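Local structure of cytokinesis protein 2 (Saccharomyces cerevisiae, 4WPE) at residues Lys52-Arg57 with Lys90-Ser95. The protein mediates the cytoskeletal rearrangements needed for cytokinesis, forming a ring that colocalises with the medial actin ring, and carries a phospholipid-binding F-BAR domain. Residues are numbered along the deposited sequence; the frame is centred on the assembly and turned at random.
Sequences KDYARR and KARAQS
Tyr54 and Arg92 make the polar half of this contact between helices 37-71 and 76-162 of the F-BAR domain. Arg92 NH1 donates to Tyr54 OH at 3.0 Å, and the N-H...O angle of 163° marks a nearly straight bond. The hydroxyl lies close to the guanidinium plane, and the two planes are tilted 58° apart. NH1 meets the ring at its edge, near the ring plane and not over a face, so this is no cation-pi stack. Tyr54 reaches across because CG is anti to the backbone N (chi1 -176°), and Arg92 because its chain bends at chi3.

Methyl-to-carbonyl packing makes the other half. Ala55 and Ala93 bring their CA atoms to 4.4 Å, a close helix approach that methyl-sized side chains allow. Ala55 CB faces Ala93 O, and in return Ala93 CB sits 3.9 Å from Ala55 O.

Charge and dimer contacts surround the pair. Arg92 forms salt bridges with Glu89 through NH2 and with Glu248, on helix 170-259, through NH1. Tyr54 OH is also hydrogen-bonded to Glu51 of the second subunit, whose own Tyr54 meets this ring. A phenylalanine here removes the hydroxyl and would probably leave Arg92 NH1 to Glu248 and deprive Glu51 of the second subunit of its bond to this ring.

The buried guanidinium and phenol thus satisfy each other together with Glu89, Glu248 and Glu51 of the second subunit, an arrangement consistent with one phenol oxygen coupling helix packing within the chain to the F-BAR dimer interface.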
ATOM      1  N   LYS A  52       8.183   0.808  -0.857  1.00 73.83           N
ATOM      2  CA  LYS A  52       9.153   1.095   0.190  1.00 69.58           C
ATOM      3  C   LYS A  52       8.589   2.122   1.163  1.00 72.79           C
ATOM      4  O   LYS A  52       8.693   1.965   2.377  1.00 80.28           O
ATOM      5  CB  LYS A  52      10.467   1.592  -0.414  1.00 70.88           C
ATOM      6  CG  LYS A  52      11.549   1.895   0.607  1.00 72.12           C
ATOM      7  CD  LYS A  52      12.652   2.747   0.001  1.00 78.57           C
ATOM      8  CE  LYS A  52      13.753   3.022   1.013  1.00 86.73           C
ATOM      9  NZ  LYS A  52      14.870   3.805   0.418  1.00 87.91           N
ATOM     10  N   ASP A  53       7.977   3.171   0.623  1.00 70.03           N
ATOM     11  CA  ASP A  53       7.392   4.215   1.455  1.00 69.33           C
ATOM     12  C   ASP A  53       6.176   3.693   2.214  1.00 67.84           C
ATOM     13  O   ASP A  53       5.925   4.096   3.350  1.00 69.26           O
ATOM     14  CB  ASP A  53       7.008   5.425   0.606  1.00 70.89           C
ATOM     15  CG  ASP A  53       8.176   5.968  -0.189  1.00 79.39           C
ATOM     16  OD1 ASP A  53       9.327   5.587   0.113  1.00 77.78           O
ATOM     17  OD2 ASP A  53       7.946   6.771  -1.117  1.00 87.06           O
ATOM     18  N   TYR A  54       5.424   2.795   1.585  1.00 61.92           N
ATOM     19  CA  TYR A  54       4.266   2.194   2.234  1.00 53.74           C
ATOM     20  C   TYR A  54       4.704   1.343   3.422  1.00 58.72           C
ATOM     21  O   TYR A  54       4.135   1.444   4.506  1.00 59.15           O
ATOM     22  CB  TYR A  54       3.463   1.349   1.244  1.00 48.11           C
ATOM     23  CG  TYR A  54       2.195   0.762   1.822  1.00 49.71           C
ATOM     24  CD1 TYR A  54       1.026   1.509   1.892  1.00 57.96           C
ATOM     25  CD2 TYR A  54       2.166  -0.544   2.296  1.00 58.03           C
ATOM     26  CE1 TYR A  54      -0.138   0.970   2.421  1.00 56.80           C
ATOM     27  CE2 TYR A  54       1.011  -1.088   2.828  1.00 61.66           C
ATOM     28  CZ  TYR A  54      -0.137  -0.329   2.888  1.00 56.04           C
ATOM     29  OH  TYR A  54      -1.284  -0.876   3.417  1.00 52.75           O
ATOM     30  N   ALA A  55       5.719   0.511   3.212  1.00 57.37           N
ATOM     31  CA  ALA A  55       6.229  -0.352   4.273  1.00 52.97           C
ATOM     32  C   ALA A  55       6.836   0.469   5.400  1.00 58.52           C
ATOM     33  O   ALA A  55       6.598   0.196   6.577  1.00 68.77           O
ATOM     34  CB  ALA A  55       7.256  -1.324   3.722  1.00 48.72           C
ATOM     35  N   ARG A  56       7.618   1.480   5.035  1.00 58.83           N
ATOM     36  CA  ARG A  56       8.298   2.305   6.025  1.00 61.75           C
ATOM     37  C   ARG A  56       7.308   3.111   6.857  1.00 65.83           C
ATOM     38  O   ARG A  56       7.472   3.244   8.069  1.00 76.91           O
ATOM     39  CB  ARG A  56       9.307   3.241   5.352  1.00 74.15           C
ATOM     40  CG  ARG A  56      10.606   2.560   4.913  1.00 94.39           C
ATOM     41  CD  ARG A  56      10.836   1.234   5.639  1.00106.29           C
ATOM     42  NE  ARG A  56      12.206   0.751   5.492  1.00115.02           N
ATOM     43  CZ  ARG A  56      13.170   0.948   6.387  1.00117.03           C
ATOM     44  NH1 ARG A  56      12.914   1.614   7.506  1.00114.22           N
ATOM     45  NH2 ARG A  56      14.389   0.472   6.166  1.00118.36           N
ATOM     46  N   ARG A  57       6.275   3.637   6.210  1.00 65.40           N
ATOM     47  CA  ARG A  57       5.287   4.450   6.911  1.00 66.44           C
ATOM     48  C   ARG A  57       4.320   3.589   7.715  1.00 68.54           C
ATOM     49  O   ARG A  57       3.798   4.027   8.739  1.00 77.11           O
ATOM     50  CB  ARG A  57       4.513   5.325   5.929  1.00 74.25           C
ATOM     51  CG  ARG A  57       3.707   6.411   6.610  1.00 86.59           C
ATOM     52  CD  ARG A  57       3.027   7.314   5.604  1.00 92.83           C
ATOM     53  NE  ARG A  57       1.893   8.014   6.197  1.00 97.65           N
ATOM     54  CZ  ARG A  57       1.104   8.849   5.532  1.00102.43           C
ATOM     55  NH1 ARG A  57       1.329   9.090   4.248  1.00100.41           N
ATOM     56  NH2 ARG A  57       0.093   9.443   6.150  1.00108.72           N
ATOM     57  N   LYS A  90       2.627  -5.459  11.118  1.00 62.20           N
ATOM     58  CA  LYS A  90       4.070  -5.388  10.908  1.00 69.70           C
ATOM     59  C   LYS A  90       4.517  -6.507   9.968  1.00 65.26           C
ATOM     60  O   LYS A  90       5.577  -6.419   9.349  1.00 67.70           O
ATOM     61  CB  LYS A  90       4.836  -5.459  12.233  1.00 72.17           C
ATOM     62  CG  LYS A  90       4.490  -6.639  13.108  1.00 80.78           C
ATOM     63  CD  LYS A  90       5.454  -6.758  14.278  1.00 91.03           C
ATOM     64  CE  LYS A  90       5.466  -5.494  15.123  1.00 91.68           C
ATOM     65  NZ  LYS A  90       6.463  -5.578  16.228  1.00 87.58           N
ATOM     66  N   ALA A  91       3.700  -7.551   9.856  1.00 61.38           N
ATOM     67  CA  ALA A  91       3.951  -8.618   8.893  1.00 60.15           C
ATOM     68  C   ALA A  91       3.708  -8.124   7.468  1.00 63.24           C
ATOM     69  O   ALA A  91       4.471  -8.442   6.554  1.00 68.13           O
ATOM     70  CB  ALA A  91       3.081  -9.827   9.192  1.00 45.31           C
ATOM     71  N   ARG A  92       2.642  -7.348   7.286  1.00 58.95           N
ATOM     72  CA  ARG A  92       2.362  -6.730   5.994  1.00 55.39           C
ATOM     73  C   ARG A  92       3.478  -5.767   5.616  1.00 60.69           C
ATOM     74  O   ARG A  92       3.940  -5.756   4.475  1.00 72.54           O
ATOM     75  CB  ARG A  92       1.024  -5.989   6.009  1.00 45.90           C
ATOM     76  CG  ARG A  92      -0.187  -6.881   6.207  1.00 49.46           C
ATOM     77  CD  ARG A  92      -1.466  -6.202   5.729  1.00 55.46           C
ATOM     78  NE  ARG A  92      -1.699  -4.907   6.363  1.00 62.90           N
ATOM     79  CZ  ARG A  92      -1.538  -3.732   5.758  1.00 67.51           C
ATOM     80  NH1 ARG A  92      -1.137  -3.680   4.495  1.00 64.14           N
ATOM     81  NH2 ARG A  92      -1.780  -2.608   6.418  1.00 70.35           N
ATOM     82  N   ALA A  93       3.896  -4.959   6.586  1.00 56.42           N
ATOM     83  CA  ALA A  93       4.978  -4.003   6.385  1.00 60.03           C
ATOM     84  C   ALA A  93       6.230  -4.699   5.853  1.00 64.05           C
ATOM     85  O   ALA A  93       6.801  -4.276   4.848  1.00 63.20           O
ATOM     86  CB  ALA A  93       5.283  -3.269   7.683  1.00 52.24           C
ATOM     87  N   GLN A  94       6.640  -5.775   6.519  1.00 57.51           N
ATOM     88  CA  GLN A  94       7.794  -6.552   6.081  1.00 58.09           C
ATOM     89  C   GLN A  94       7.559  -7.157   4.697  1.00 62.65           C
ATOM     90  O   GLN A  94       8.488  -7.285   3.897  1.00 60.68           O
ATOM     91  CB  GLN A  94       8.113  -7.657   7.090  1.00 52.63           C
ATOM     92  N   SER A  95       6.312  -7.520   4.416  1.00 59.61           N
ATOM     93  CA  SER A  95       5.971  -8.166   3.155  1.00 56.76           C
ATOM     94  C   SER A  95       6.027  -7.181   1.993  1.00 61.19           C
ATOM     95  O   SER A  95       6.492  -7.515   0.902  1.00 54.22           O
ATOM     96  CB  SER A  95       4.584  -8.800   3.239  1.00 64.05           C
ATOM     97  OG  SER A  95       4.244  -9.427   2.017  1.00 72.91           O
TER